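Local structure of four helix bundle protein (Bacteroides thetaiotaomicron VPI-5482, 2RLD) at residues V10-I22 / S99-L111. The protein is of unknown function but belongs to the 23S rRNA-intervening sequence family of four-helix bundle proteins and binds calcium ions. Residues are numbered along the deposited sequence; the frame is centred on the assembly and turned at random.
Sequences VVKDKSLEFAVRI and SINNDSTEINKLL
Phe18 drives its ring between the side chains of residues 99-111 of helix 94-116 as a knob into the hole formed by Ile100, Asp103, Ser104 and Ile107. With CG anti to the backbone N (chi1 -172°), the ring is carried into the partner helix, crossing Ile100 at about a right angle. Its CE1 lies 3.7 Å from CG2 of Ile100, and the backbone O of Ile100 meets the ring at its edge. The ring's CZ comes to 3.6 Å from Ser104 OG, a hydroxyl hydrogen-bonded to Glu80 of helix 62-88. Ile107 returns the insertion, settling among Val11, Lys14, Ser15 and Phe18; its CD1 packs 3.8 Å from CB of Phe18. This reciprocal knobs-into-holes packing joins the first and last helices of an antiparallel four-helix bundle; the axes of segments 10-22 and 99-111 approach to 10.0 Å, at 156° between their N-to-C directions. Ile49 of helix 38-57 packs against both Phe18 and Ile107. Near the N-terminal end of helix 7-32, CG2 of Val11 touches Leu110, Leu111 and CG2 of Ile107, coming within 3.9 Å of CB of Leu110. Charged pairs line one edge of this apolar seam. Bent at chi3 (71°), Arg21 turns its guanidinium end-on to Ser99, so that NH1 and NH2 both donate to the one OG, each at 3.0 Å. NH1 also forms a salt bridge with Asp103 OD2 (2.9 Å), approaching from above the carboxylate plane. Ile100 CG1 rests over one guanidinium face. Asp103 is a ligand of a second calcium site, unoccupied in this chain, and the bridge to Arg21 would be expected to offset its negative charge here. Two turns earlier on helix 7-32, Lys14 crosses Glu106 at about a right angle, making a long salt bridge from NZ to OE2.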
ATOM      1  N   VAL C  10      -0.646 -25.779 -18.934  1.00 25.13           N
ATOM      2  CA  VAL C  10       0.360 -26.209 -17.981  1.00 23.76           C
ATOM      3  C   VAL C  10       0.871 -25.054 -17.123  1.00 21.52           C
ATOM      4  O   VAL C  10       1.063 -25.228 -15.922  1.00 21.53           O
ATOM      5  CB  VAL C  10       1.539 -26.902 -18.685  1.00 23.94           C
ATOM      6  CG1 VAL C  10       2.722 -27.098 -17.712  1.00 20.01           C
ATOM      7  CG2 VAL C  10       1.073 -28.231 -19.273  1.00 24.44           C
ATOM      8  N   VAL C  11       1.073 -23.875 -17.704  1.00 20.49           N
ATOM      9  CA  VAL C  11       1.578 -22.759 -16.894  1.00 20.19           C
ATOM     10  C   VAL C  11       0.529 -22.293 -15.872  1.00 21.39           C
ATOM     11  O   VAL C  11       0.891 -21.856 -14.783  1.00 19.49           O
ATOM     12  CB  VAL C  11       2.106 -21.570 -17.747  1.00 21.00           C
ATOM     13  CG1 VAL C  11       0.956 -20.742 -18.334  1.00 19.63           C
ATOM     14  CG2 VAL C  11       3.035 -20.703 -16.905  1.00 18.91           C
ATOM     15  N   LYS C  12      -0.753 -22.396 -16.216  1.00 20.58           N
ATOM     16  CA  LYS C  12      -1.821 -22.116 -15.262  1.00 20.56           C
ATOM     17  C   LYS C  12      -1.719 -23.052 -14.071  1.00 19.63           C
ATOM     18  O   LYS C  12      -1.668 -22.597 -12.927  1.00 20.22           O
ATOM     19  CB  LYS C  12      -3.200 -22.272 -15.914  1.00 21.63           C
ATOM     20  CG  LYS C  12      -4.355 -22.117 -14.941  1.00 26.24           C
ATOM     21  N   ASP C  13      -1.718 -24.362 -14.318  1.00 17.69           N
ATOM     22  CA  ASP C  13      -1.608 -25.313 -13.209  1.00 19.88           C
ATOM     23  C   ASP C  13      -0.320 -25.095 -12.386  1.00 16.92           C
ATOM     24  O   ASP C  13      -0.343 -25.116 -11.153  1.00 17.57           O
ATOM     25  CB  ASP C  13      -1.656 -26.758 -13.699  1.00 20.40           C
ATOM     26  CG  ASP C  13      -1.531 -27.756 -12.552  1.00 28.22           C
ATOM     27  OD1 ASP C  13      -2.440 -27.792 -11.708  1.00 31.19           O
ATOM     28  OD2 ASP C  13      -0.509 -28.475 -12.465  1.00 41.12           O
ATOM     29  N   LYS C  14       0.798 -24.868 -13.065  1.00 18.48           N
ATOM     30  CA  LYS C  14       2.055 -24.635 -12.340  1.00 18.59           C
ATOM     31  C   LYS C  14       1.972 -23.397 -11.467  1.00 16.74           C
ATOM     32  O   LYS C  14       2.538 -23.371 -10.383  1.00 17.28           O
ATOM     33  CB  LYS C  14       3.224 -24.480 -13.307  1.00 20.73           C
ATOM     34  CG  LYS C  14       3.488 -25.707 -14.140  1.00 24.19           C
ATOM     35  CD  LYS C  14       4.020 -26.860 -13.344  1.00 34.36           C
ATOM     36  CE  LYS C  14       4.725 -27.860 -14.271  1.00 37.47           C
ATOM     37  NZ  LYS C  14       5.052 -29.119 -13.563  1.00 39.10           N
ATOM     38  N   SER C  15       1.293 -22.356 -11.958  1.00 16.51           N
ATOM     39  CA  SER C  15       1.171 -21.108 -11.208  1.00 17.31           C
ATOM     40  C   SER C  15       0.321 -21.272  -9.947  1.00 17.51           C
ATOM     41  O   SER C  15       0.596 -20.639  -8.911  1.00 16.84           O
ATOM     42  CB  SER C  15       0.657 -19.987 -12.125  1.00 19.10           C
ATOM     43  OG  SER C  15      -0.728 -20.126 -12.450  1.00 18.07           O
ATOM     44  N   LEU C  16      -0.706 -22.120 -10.016  1.00 15.95           N
ATOM     45  CA  LEU C  16      -1.557 -22.380  -8.848  1.00 17.85           C
ATOM     46  C   LEU C  16      -0.799 -23.188  -7.793  1.00 17.24           C
ATOM     47  O   LEU C  16      -0.826 -22.875  -6.585  1.00 17.34           O
ATOM     48  CB  LEU C  16      -2.835 -23.073  -9.289  1.00 16.45           C
ATOM     49  CG  LEU C  16      -3.859 -22.187  -9.985  1.00 19.48           C
ATOM     50  CD1 LEU C  16      -4.881 -23.020 -10.796  1.00 22.04           C
ATOM     51  CD2 LEU C  16      -4.587 -21.319  -8.948  1.00 23.28           C
ATOM     52  N   GLU C  17      -0.085 -24.220  -8.243  1.00 16.67           N
ATOM     53  CA  GLU C  17       0.773 -24.975  -7.346  1.00 17.25           C
ATOM     54  C   GLU C  17       1.808 -24.051  -6.704  1.00 16.52           C
ATOM     55  O   GLU C  17       2.091 -24.136  -5.503  1.00 15.58           O
ATOM     56  CB  GLU C  17       1.450 -26.133  -8.080  1.00 17.06           C
ATOM     57  CG  GLU C  17       0.483 -27.241  -8.532  1.00 21.10           C
ATOM     58  CD  GLU C  17      -0.355 -27.840  -7.409  1.00 31.39           C
ATOM     59  OE1 GLU C  17       0.159 -28.090  -6.295  1.00 34.50           O
ATOM     60  OE2 GLU C  17      -1.552 -28.059  -7.647  1.00 36.92           O
ATOM     61  N   PHE C  18       2.351 -23.137  -7.500  1.00 16.77           N
ATOM     62  CA  PHE C  18       3.373 -22.218  -6.988  1.00 17.10           C
ATOM     63  C   PHE C  18       2.802 -21.256  -5.944  1.00 16.98           C
ATOM     64  O   PHE C  18       3.438 -21.004  -4.919  1.00 16.45           O
ATOM     65  CB  PHE C  18       4.003 -21.419  -8.123  1.00 16.76           C
ATOM     66  CG  PHE C  18       5.191 -20.593  -7.693  1.00 15.04           C
ATOM     67  CD1 PHE C  18       6.392 -21.204  -7.371  1.00 19.25           C
ATOM     68  CD2 PHE C  18       5.097 -19.215  -7.615  1.00 17.23           C
ATOM     69  CE1 PHE C  18       7.490 -20.467  -7.001  1.00 17.28           C
ATOM     70  CE2 PHE C  18       6.214 -18.454  -7.235  1.00 20.41           C
ATOM     71  CZ  PHE C  18       7.404 -19.079  -6.939  1.00 17.37           C
ATOM     72  N   ALA C  19       1.611 -20.713  -6.203  1.00 17.34           N
ATOM     73  CA  ALA C  19       0.926 -19.844  -5.258  1.00 15.27           C
ATOM     74  C   ALA C  19       0.832 -20.548  -3.897  1.00 14.67           C
ATOM     75  O   ALA C  19       1.070 -19.947  -2.842  1.00 15.22           O
ATOM     76  CB  ALA C  19      -0.493 -19.462  -5.805  1.00 15.10           C
ATOM     77  N   VAL C  20       0.520 -21.840  -3.914  1.00 15.56           N
ATOM     78  CA  VAL C  20       0.374 -22.586  -2.668  1.00 16.05           C
ATOM     79  C   VAL C  20       1.757 -22.678  -1.936  1.00 15.08           C
ATOM     80  O   VAL C  20       1.862 -22.487  -0.715  1.00 16.24           O
ATOM     81  CB  VAL C  20      -0.185 -23.990  -2.926  1.00 15.51           C
ATOM     82  CG1 VAL C  20      -0.053 -24.852  -1.656  1.00 18.47           C
ATOM     83  CG2 VAL C  20      -1.685 -23.935  -3.438  1.00 17.36           C
ATOM     84  N   ARG C  21       2.803 -22.946  -2.688  1.00 16.65           N
ATOM     85  CA  ARG C  21       4.136 -22.975  -2.119  1.00 16.04           C
ATOM     86  C   ARG C  21       4.490 -21.598  -1.535  1.00 15.63           C
ATOM     87  O   ARG C  21       5.099 -21.512  -0.464  1.00 15.30           O
ATOM     88  CB  ARG C  21       5.160 -23.370  -3.173  1.00 18.11           C
ATOM     89  CG  ARG C  21       4.982 -24.803  -3.693  1.00 16.66           C
ATOM     90  CD  ARG C  21       6.331 -25.362  -4.174  1.00 21.83           C
ATOM     91  NE  ARG C  21       7.256 -25.631  -3.074  1.00 20.04           N
ATOM     92  CZ  ARG C  21       8.552 -25.904  -3.238  1.00 21.47           C
ATOM     93  NH1 ARG C  21       9.086 -25.927  -4.457  1.00 19.07           N
ATOM     94  NH2 ARG C  21       9.323 -26.119  -2.184  1.00 21.27           N
ATOM     95  N   ILE C  22       4.108 -20.525  -2.232  1.00 13.67           N
ATOM     96  CA  ILE C  22       4.357 -19.179  -1.742  1.00 14.99           C
ATOM     97  C   ILE C  22       3.596 -18.902  -0.439  1.00 15.18           C
ATOM     98  O   ILE C  22       4.132 -18.271   0.499  1.00 15.60           O
ATOM     99  CB  ILE C  22       4.078 -18.142  -2.849  1.00 16.82           C
ATOM    100  CG1 ILE C  22       5.161 -18.243  -3.929  1.00 18.21           C
ATOM    101  CG2 ILE C  22       3.968 -16.707  -2.238  1.00 16.06           C
ATOM    102  CD1 ILE C  22       6.564 -17.797  -3.415  1.00 17.76           C
ATOM    103  N   SER C  99      14.648 -25.148  -4.442  1.00 17.56           N
ATOM    104  CA  SER C  99      13.375 -25.797  -4.702  1.00 17.82           C
ATOM    105  C   SER C  99      12.334 -24.821  -5.239  1.00 17.71           C
ATOM    106  O   SER C  99      11.699 -25.089  -6.254  1.00 17.86           O
ATOM    107  CB  SER C  99      12.873 -26.460  -3.415  1.00 18.03           C
ATOM    108  OG  SER C  99      11.710 -27.229  -3.655  1.00 18.80           O
ATOM    109  N   ILE C 100      12.181 -23.684  -4.567  1.00 17.32           N
ATOM    110  CA  ILE C 100      11.127 -22.725  -4.886  1.00 18.86           C
ATOM    111  C   ILE C 100      11.549 -21.940  -6.120  1.00 19.02           C
ATOM    112  O   ILE C 100      10.744 -21.699  -7.018  1.00 18.21           O
ATOM    113  CB  ILE C 100      10.821 -21.770  -3.693  1.00 17.40           C
ATOM    114  CG1 ILE C 100      10.369 -22.570  -2.485  1.00 20.71           C
ATOM    115  CG2 ILE C 100       9.748 -20.777  -4.068  1.00 21.58           C
ATOM    116  CD1 ILE C 100      10.321 -21.769  -1.194  1.00 23.82           C
ATOM    117  N   ASN C 101      12.824 -21.573  -6.192  1.00 19.27           N
ATOM    118  CA  ASN C 101      13.292 -20.785  -7.329  1.00 17.76           C
ATOM    119  C   ASN C 101      13.238 -21.557  -8.648  1.00 18.82           C
ATOM    120  O   ASN C 101      12.962 -20.980  -9.692  1.00 19.28           O
ATOM    121  CB  ASN C 101      14.706 -20.255  -7.085  1.00 20.04           C
ATOM    122  CG  ASN C 101      15.139 -19.258  -8.150  1.00 19.73           C
ATOM    123  OD1 ASN C 101      14.597 -18.160  -8.236  1.00 25.82           O
ATOM    124  ND2 ASN C 101      16.110 -19.641  -8.963  1.00 30.01           N
ATOM    125  N   ASN C 102      13.500 -22.857  -8.595  1.00 17.55           N
ATOM    126  CA  ASN C 102      13.399 -23.706  -9.766  1.00 17.71           C
ATOM    127  C   ASN C 102      11.962 -23.757 -10.271  1.00 18.80           C
ATOM    128  O   ASN C 102      11.740 -23.731 -11.471  1.00 17.55           O
ATOM    129  CB  ASN C 102      13.885 -25.120  -9.458  1.00 18.71           C
ATOM    130  CG  ASN C 102      15.397 -25.216  -9.390  1.00 21.23           C
ATOM    131  OD1 ASN C 102      16.112 -24.296  -9.811  1.00 25.78           O
ATOM    132  ND2 ASN C 102      15.894 -26.325  -8.848  1.00 22.27           N
ATOM    133  N   ASP C 103      10.993 -23.805  -9.360  1.00 19.88           N
ATOM    134  CA  ASP C 103       9.584 -23.763  -9.768  1.00 18.06           C
ATOM    135  C   ASP C 103       9.237 -22.401 -10.403  1.00 18.59           C
ATOM    136  O   ASP C 103       8.456 -22.322 -11.375  1.00 18.59           O
ATOM    137  CB  ASP C 103       8.678 -24.055  -8.567  1.00 17.27           C
ATOM    138  CG  ASP C 103       8.694 -25.516  -8.146  1.00 19.40           C
ATOM    139  OD1 ASP C 103       9.306 -26.328  -8.855  1.00 19.83           O
ATOM    140  OD2 ASP C 103       8.042 -25.865  -7.126  1.00 20.83           O
ATOM    141  N   SER C 104       9.782 -21.333  -9.827  1.00 17.93           N
ATOM    142  CA  SER C 104       9.563 -19.972 -10.344  1.00 17.89           C
ATOM    143  C   SER C 104      10.103 -19.840 -11.748  1.00 20.50           C
ATOM    144  O   SER C 104       9.415 -19.373 -12.664  1.00 22.50           O
ATOM    145  CB  SER C 104      10.190 -18.922  -9.421  1.00 22.08           C
ATOM    146  OG  SER C 104       9.496 -17.679  -9.529  1.00 24.98           O
ATOM    147  N   THR C 105      11.327 -20.309 -11.945  1.00 20.96           N
ATOM    148  CA  THR C 105      11.992 -20.086 -13.212  1.00 20.74           C
ATOM    149  C   THR C 105      11.390 -20.979 -14.312  1.00 20.21           C
ATOM    150  O   THR C 105      11.386 -20.617 -15.501  1.00 19.55           O
ATOM    151  CB  THR C 105      13.520 -20.246 -13.068  1.00 22.25           C
ATOM    152  OG1 THR C 105      13.817 -21.526 -12.526  1.00 26.42           O
ATOM    153  CG2 THR C 105      14.079 -19.185 -12.127  1.00 22.12           C
ATOM    154  N   GLU C 106      10.852 -22.133 -13.920  1.00 21.52           N
ATOM    155  CA  GLU C 106      10.073 -22.960 -14.847  1.00 21.74           C
ATOM    156  C   GLU C 106       8.896 -22.166 -15.403  1.00 19.79           C
ATOM    157  O   GLU C 106       8.574 -22.282 -16.571  1.00 22.00           O
ATOM    158  CB  GLU C 106       9.581 -24.231 -14.147  1.00 22.07           C
ATOM    159  CG  GLU C 106       8.676 -25.110 -14.979  1.00 25.32           C
ATOM    160  CD  GLU C 106       8.213 -26.361 -14.229  1.00 28.43           C
ATOM    161  OE1 GLU C 106       8.055 -26.308 -12.981  1.00 26.80           O
ATOM    162  OE2 GLU C 106       8.017 -27.405 -14.892  1.00 34.02           O
ATOM    163  N   ILE C 107       8.231 -21.377 -14.550  1.00 19.89           N
ATOM    164  CA  ILE C 107       7.108 -20.545 -14.982  1.00 19.64           C
ATOM    165  C   ILE C 107       7.571 -19.425 -15.916  1.00 19.76           C
ATOM    166  O   ILE C 107       6.909 -19.150 -16.933  1.00 17.44           O
ATOM    167  CB  ILE C 107       6.298 -19.997 -13.752  1.00 18.63           C
ATOM    168  CG1 ILE C 107       5.546 -21.142 -13.072  1.00 20.64           C
ATOM    169  CG2 ILE C 107       5.350 -18.854 -14.143  1.00 20.84           C
ATOM    170  CD1 ILE C 107       4.982 -20.781 -11.721  1.00 19.98           C
ATOM    171  N   ASN C 108       8.704 -18.796 -15.595  1.00 19.60           N
ATOM    172  CA  ASN C 108       9.312 -17.817 -16.502  1.00 20.10           C
ATOM    173  C   ASN C 108       9.431 -18.352 -17.932  1.00 20.43           C
ATOM    174  O   ASN C 108       9.065 -17.692 -18.907  1.00 20.34           O
ATOM    175  CB  ASN C 108      10.722 -17.458 -16.050  1.00 19.61           C
ATOM    176  CG  ASN C 108      10.749 -16.514 -14.883  1.00 22.88           C
ATOM    177  OD1 ASN C 108       9.921 -16.594 -13.991  1.00 26.97           O
ATOM    178  ND2 ASN C 108      11.728 -15.606 -14.881  1.00 29.35           N
ATOM    179  N   LYS C 109       9.965 -19.561 -18.028  1.00 20.40           N
ATOM    180  CA  LYS C 109      10.313 -20.174 -19.307  1.00 21.97           C
ATOM    181  C   LYS C 109       9.049 -20.390 -20.147  1.00 21.95           C
ATOM    182  O   LYS C 109       9.011 -20.072 -21.342  1.00 21.97           O
ATOM    183  CB  LYS C 109      11.003 -21.498 -19.014  1.00 23.26           C
ATOM    184  CG  LYS C 109      11.471 -22.276 -20.218  1.00 24.31           C
ATOM    185  CD  LYS C 109      12.065 -23.614 -19.794  1.00 28.75           C
ATOM    186  CE  LYS C 109      11.083 -24.433 -18.971  1.00 30.41           C
ATOM    187  NZ  LYS C 109      11.147 -25.882 -19.278  1.00 30.01           N
ATOM    188  N   LEU C 110       8.007 -20.914 -19.508  1.00 20.63           N
ATOM    189  CA  LEU C 110       6.760 -21.192 -20.207  1.00 21.02           C
ATOM    190  C   LEU C 110       6.077 -19.881 -20.646  1.00 21.58           C
ATOM    191  O   LEU C 110       5.594 -19.755 -21.795  1.00 19.57           O
ATOM    192  CB  LEU C 110       5.842 -22.012 -19.298  1.00 21.79           C
ATOM    193  CG  LEU C 110       6.395 -23.391 -18.907  1.00 23.54           C
ATOM    194  CD1 LEU C 110       5.588 -24.054 -17.770  1.00 22.13           C
ATOM    195  CD2 LEU C 110       6.439 -24.275 -20.142  1.00 25.18           C
ATOM    196  N   LEU C 111       6.057 -18.893 -19.745  1.00 19.82           N
ATOM    197  CA  LEU C 111       5.465 -17.596 -20.101  1.00 20.42           C
ATOM    198  C   LEU C 111       6.183 -16.954 -21.282  1.00 19.80           C
ATOM    199  O   LEU C 111       5.553 -16.435 -22.208  1.00 22.32           O
ATOM    200  CB  LEU C 111       5.463 -16.642 -18.917  1.00 18.12           C
ATOM    201  CG  LEU C 111       4.563 -17.039 -17.749  1.00 17.60           C
ATOM    202  CD1 LEU C 111       4.924 -16.176 -16.544  1.00 20.47           C
ATOM    203  CD2 LEU C 111       3.094 -16.880 -18.118  1.00 17.92           C
TER